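Putative glycosyltransferase (Mannosyltransferase) involved in glycosylating the PBCV-1 major capsid protein (PDB 2P6W) probably transfers a sugar from a UDP-sugar in a manganese-dependent reaction, this chain being the N-terminal domain of a longer viral enzyme thought to glycosylate the major capsid protein. Local coordinates at residues A[133-136]-A[137-140]; A[153-156]-A[157-161]. All blocks are in the same frame, centred on the assembly; numbering follows the deposited sequence.

Contact 1: residues A[133-136]-A[137-140]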
loop_
_atom_site.group_PDB
_atom_site.type_symbol
_atom_site.label_atom_id
_atom_site.label_comp_id
_atom_site.label_asym_id
_atom_site.label_seq_id
_atom_site.Cartn_x
_atom_site.Cartn_y
_atom_site.Cartn_z
ATOM N N GLU A 133 -2.299 -13.477 -9.761
ATOM C CA GLU A 133 -1.459 -13.902 -10.891
ATOM C C GLU A 133 -0.940 -12.688 -11.656
ATOM O O GLU A 133 0.148 -12.717 -12.243
ATOM C CB GLU A 133 -2.249 -14.851 -11.789
ATOM C CG GLU A 133 -2.427 -16.214 -11.130
ATOM C CD GLU A 133 -1.131 -16.987 -11.094
ATOM O OE1 GLU A 133 -0.476 -17.096 -12.155
ATOM O OE2 GLU A 133 -0.774 -17.483 -10.002
ATOM N N ILE A 134 -1.713 -11.609 -11.617
ATOM C CA ILE A 134 -1.261 -10.339 -12.188
ATOM C C ILE A 134 -0.083 -9.777 -11.417
ATOM O O ILE A 134 0.901 -9.336 -12.017
ATOM C CB ILE A 134 -2.385 -9.294 -12.231
ATOM C CG1 ILE A 134 -3.481 -9.770 -13.197
ATOM C CG2 ILE A 134 -1.811 -7.931 -12.629
ATOM C CD1 ILE A 134 -4.690 -8.837 -13.293
ATOM N N GLU A 135 -0.172 -9.799 -10.087
ATOM C CA GLU A 135 0.948 -9.317 -9.276
ATOM C C GLU A 135 2.218 -10.139 -9.539
ATOM O O GLU A 135 3.331 -9.615 -9.505
ATOM C CB GLU A 135 0.583 -9.343 -7.808
ATOM C CG GLU A 135 -0.437 -8.260 -7.460
ATOM C CD GLU A 135 0.208 -6.879 -7.421
ATOM O OE1 GLU A 135 1.294 -6.743 -6.828
ATOM O OE2 GLU A 135 -0.354 -5.921 -7.980
ATOM N N LYS A 136 2.050 -11.431 -9.797
ATOM C CA LYS A 136 3.188 -12.257 -10.160
ATOM C C LYS A 136 3.872 -11.714 -11.415
ATOM O O LYS A 136 5.106 -11.680 -11.489
ATOM C CB LYS A 136 2.781 -13.714 -10.390
ATOM C CG LYS A 136 2.533 -14.503 -9.128
ATOM C CD LYS A 136 2.309 -15.985 -9.456
ATOM C CE LYS A 136 1.880 -16.805 -8.244
ATOM N NZ LYS A 136 1.664 -18.230 -8.660
ATOM N N ILE A 137 3.072 -11.273 -12.386
ATOM C CA ILE A 137 3.632 -10.665 -13.585
ATOM C C ILE A 137 4.312 -9.331 -13.276
ATOM O O ILE A 137 5.416 -9.064 -13.761
ATOM C CB ILE A 137 2.554 -10.493 -14.692
ATOM C CG1 ILE A 137 2.001 -11.861 -15.110
ATOM C CG2 ILE A 137 3.143 -9.781 -15.881
ATOM C CD1 ILE A 137 3.035 -12.783 -15.692
ATOM N N VAL A 138 3.689 -8.518 -12.423
ATOM C CA VAL A 138 4.286 -7.238 -12.052
ATOM C C VAL A 138 5.666 -7.491 -11.461
ATOM O O VAL A 138 6.631 -6.861 -11.854
ATOM C CB VAL A 138 3.444 -6.513 -11.016
ATOM C CG1 VAL A 138 4.185 -5.273 -10.462
ATOM C CG2 VAL A 138 2.121 -6.092 -11.630
ATOM N N TRP A 139 5.746 -8.420 -10.518
ATOM C CA TRP A 139 7.058 -8.764 -9.951
ATOM C C TRP A 139 8.060 -9.206 -11.028
ATOM O O TRP A 139 9.212 -8.786 -10.992
ATOM C CB TRP A 139 6.884 -9.839 -8.874
ATOM C CG TRP A 139 8.163 -10.369 -8.290
ATOM C CD1 TRP A 139 8.621 -11.652 -8.369
ATOM C CD2 TRP A 139 9.138 -9.645 -7.516
ATOM N NE1 TRP A 139 9.820 -11.779 -7.702
ATOM C CE2 TRP A 139 10.162 -10.564 -7.167
ATOM C CE3 TRP A 139 9.258 -8.311 -7.104
ATOM C CZ2 TRP A 139 11.291 -10.188 -6.423
ATOM C CZ3 TRP A 139 10.374 -7.935 -6.349
ATOM C CH2 TRP A 139 11.379 -8.873 -6.018
ATOM N N SER A 140 7.605 -10.019 -11.987
ATOM C CA SER A 140 8.485 -10.558 -13.044
ATOM C C SER A 140 9.052 -9.470 -13.938
ATOM O O SER A 140 10.063 -9.696 -14.615
ATOM C CB SER A 140 7.736 -11.583 -13.899
ATOM O OG SER A 140 6.878 -10.952 -14.845
#
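Helix 132-140, a short helix of this GT-A-type domain, binds its last two turns together here by i to i+4 backbone bonds joining E133 to I137, I134 to V138, E135 to W139 and K136 to S140. W139 N meets E135 O at 2.9 Å and almost straight (175°), whereas I137 N reaches E133 O at a looser 3.3 Å. Side chains settle on the carbonyls one turn back: CG2 of V138 lies 3.5 Å from I134 O, and CG1 of I137 the same distance from E133 O. With CG1 of V138 anti to the backbone N (chi1 171°), CG2 is left beside that N, facing back along the helix, 4.5 Å from I134 CG2. K136, extended beyond CG, carries NZ to the syn side of the E133 carboxylate, 2.9 Å from OE2, in an exposed salt bridge. At the last turn S140 OG folds back onto a lone pair of I137 O, in the carbonyl plane and 2.6 Å away, giving that carbonyl a side-chain donor. I134, I137 and V138 face helix 153-164, while E133, K136 and S140 are exposed. The buried E135 is the polar exception: K125 and Y107 hold its OE2 and S60 its OE1, tying the helix to the sheet and to helix 59-69 on the flank of the GT-A fold.

Contact 2: residues A[153-156]-A[157-161]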
loop_
_atom_site.group_PDB
_atom_site.type_symbol
_atom_site.label_atom_id
_atom_site.label_comp_id
_atom_site.label_asym_id
_atom_site.label_seq_id
_atom_site.Cartn_x
_atom_site.Cartn_y
_atom_site.Cartn_z
ATOM N N GLU A 153 7.050 -0.237 -9.728
ATOM C CA GLU A 153 5.772 -0.973 -9.681
ATOM C C GLU A 153 4.602 -0.033 -9.928
ATOM O O GLU A 153 3.559 -0.429 -10.450
ATOM C CB GLU A 153 5.604 -1.710 -8.336
ATOM C CG GLU A 153 4.186 -2.224 -8.032
ATOM C CD GLU A 153 3.311 -1.191 -7.325
ATOM O OE1 GLU A 153 3.785 -0.051 -7.088
ATOM O OE2 GLU A 153 2.146 -1.520 -6.984
ATOM N N GLN A 154 4.768 1.227 -9.543
ATOM C CA GLN A 154 3.690 2.198 -9.694
ATOM C C GLN A 154 3.396 2.457 -11.172
ATOM O O GLN A 154 2.240 2.531 -11.597
ATOM C CB GLN A 154 4.107 3.484 -8.990
ATOM C CG GLN A 154 3.078 4.572 -8.999
ATOM C CD GLN A 154 3.475 5.683 -8.052
ATOM O OE1 GLN A 154 3.298 5.568 -6.842
ATOM N NE2 GLN A 154 4.005 6.771 -8.599
ATOM N N LYS A 155 4.466 2.606 -11.961
ATOM C CA LYS A 155 4.345 2.753 -13.400
ATOM C C LYS A 155 3.847 1.456 -14.049
ATOM O O LYS A 155 3.071 1.480 -15.007
ATOM C CB LYS A 155 5.702 3.162 -13.995
ATOM C CG LYS A 155 5.718 3.112 -15.523
ATOM C CD LYS A 155 6.748 4.060 -16.157
ATOM C CE LYS A 155 8.162 3.820 -15.656
ATOM N NZ LYS A 155 9.066 4.812 -16.349
ATOM N N THR A 156 4.276 0.318 -13.502
ATOM C CA THR A 156 3.892 -0.968 -14.086
ATOM C C THR A 156 2.397 -1.206 -13.907
ATOM O O THR A 156 1.704 -1.647 -14.830
ATOM C CB THR A 156 4.702 -2.108 -13.473
ATOM O OG1 THR A 156 6.097 -1.782 -13.605
ATOM C CG2 THR A 156 4.373 -3.438 -14.180
ATOM N N VAL A 157 1.893 -0.932 -12.712
ATOM C CA VAL A 157 0.460 -1.030 -12.497
ATOM C C VAL A 157 -0.301 -0.101 -13.448
ATOM O O VAL A 157 -1.226 -0.530 -14.141
ATOM C CB VAL A 157 0.101 -0.749 -11.008
ATOM C CG1 VAL A 157 -1.415 -0.555 -10.840
ATOM C CG2 VAL A 157 0.558 -1.897 -10.144
ATOM N N TYR A 158 0.070 1.169 -13.488
ATOM C CA TYR A 158 -0.690 2.122 -14.282
ATOM C C TYR A 158 -0.601 1.914 -15.810
ATOM O O TYR A 158 -1.615 2.063 -16.535
ATOM C CB TYR A 158 -0.316 3.554 -13.894
ATOM C CG TYR A 158 -1.272 4.578 -14.440
ATOM C CD1 TYR A 158 -2.566 4.697 -13.931
ATOM C CD2 TYR A 158 -0.886 5.431 -15.488
ATOM C CE1 TYR A 158 -3.446 5.654 -14.432
ATOM C CE2 TYR A 158 -1.760 6.390 -15.988
ATOM C CZ TYR A 158 -3.031 6.484 -15.470
ATOM O OH TYR A 158 -3.906 7.428 -15.956
ATOM N N GLU A 159 0.599 1.599 -16.287
ATOM C CA GLU A 159 0.885 1.563 -17.728
ATOM C C GLU A 159 0.974 0.175 -18.356
ATOM O O GLU A 159 0.879 0.053 -19.604
ATOM C CB GLU A 159 2.159 2.337 -18.030
ATOM C CG GLU A 159 2.061 3.835 -17.700
ATOM C CD GLU A 159 3.324 4.597 -18.040
ATOM O OE1 GLU A 159 3.957 4.266 -19.068
ATOM O OE2 GLU A 159 3.697 5.515 -17.268
ATOM N N TYR A 160 1.189 -0.853 -17.531
ATOM C CA TYR A 160 1.197 -2.226 -18.028
ATOM C C TYR A 160 -0.105 -2.948 -17.651
ATOM O O TYR A 160 -0.773 -3.531 -18.508
ATOM C CB TYR A 160 2.412 -3.005 -17.510
ATOM C CG TYR A 160 2.617 -4.320 -18.208
ATOM C CD1 TYR A 160 3.436 -4.405 -19.328
ATOM C CD2 TYR A 160 1.985 -5.476 -17.755
ATOM C CE1 TYR A 160 3.613 -5.606 -19.981
ATOM C CE2 TYR A 160 2.156 -6.685 -18.399
ATOM C CZ TYR A 160 2.969 -6.748 -19.507
ATOM O OH TYR A 160 3.152 -7.949 -20.166
ATOM N N VAL A 161 -0.467 -2.902 -16.372
ATOM C CA VAL A 161 -1.626 -3.684 -15.919
ATOM C C VAL A 161 -2.938 -3.060 -16.369
ATOM O O VAL A 161 -3.783 -3.717 -16.992
ATOM C CB VAL A 161 -1.643 -3.874 -14.378
ATOM C CG1 VAL A 161 -2.920 -4.564 -13.932
ATOM C CG2 VAL A 161 -0.434 -4.712 -13.946
#
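E159 reaches back across one turn of helix 153-164 to K155, just where this helix widens into a pi-type turn at 157-161. Its CB lies 3.3 Å from K155 O, the carbonyl that also accepts E159 N, and CG stays close to the same oxygen. CG stands beside the backbone N (chi1 -63°) and the chain then runs extended, which lays CD and OE2 against the K155 methylenes CG and CD, E159 OE2 3.6 Å from K155 CD, the chains crossing at a slant. The charged atoms are not in contact, K155 NZ lying 5.5 Å from E159 OE2; NZ is bound instead by T149 and F150, while OE2 is held by Y118. On another face, E153 and V157 run side by side, with V157 CG2 3.6 Å from E153 OE2. That buried carboxylate is anchored by K125 and T122 and makes a weak, long ion pair with R59, which binds UDP-glucose in another structure of this protein, so the start of the helix probably borders the donor site. T156 and Y160 also lie alongside each other, T156 CG2 against Y160 CB, while T156 OG1 bonds back to Y152 O. The widened turn centres on T156 O, gripped by two backbone donors: V161 N at 2.9 Å, nearly in line with the carbonyl bond (C=O...N 163°), and Y160 N from above the carbonyl plane, with Y160 CB only 3.1 Å from the oxygen.

Contact 1 on helix 132-140 precedes contact 2 on helix 153-164, and the two helices are successive in the chain, with contact centres about 11 Å apart. They pack directly: V161 CG2 sits 3.7 Å from both V138 CG2 and I134 CG2, V138 CG1 touches E153 CG, and I137 CG2 approaches the Y160 ring. One shared lysine, K125, joins the helix pair to strand 124-128 of the central sheet. Contact 2 lies nearer the manganese, which is bound by D80, D82 and H195. E135 and E153 both lie near R59, so the helix pair probably flanks the donor-binding side of the domain.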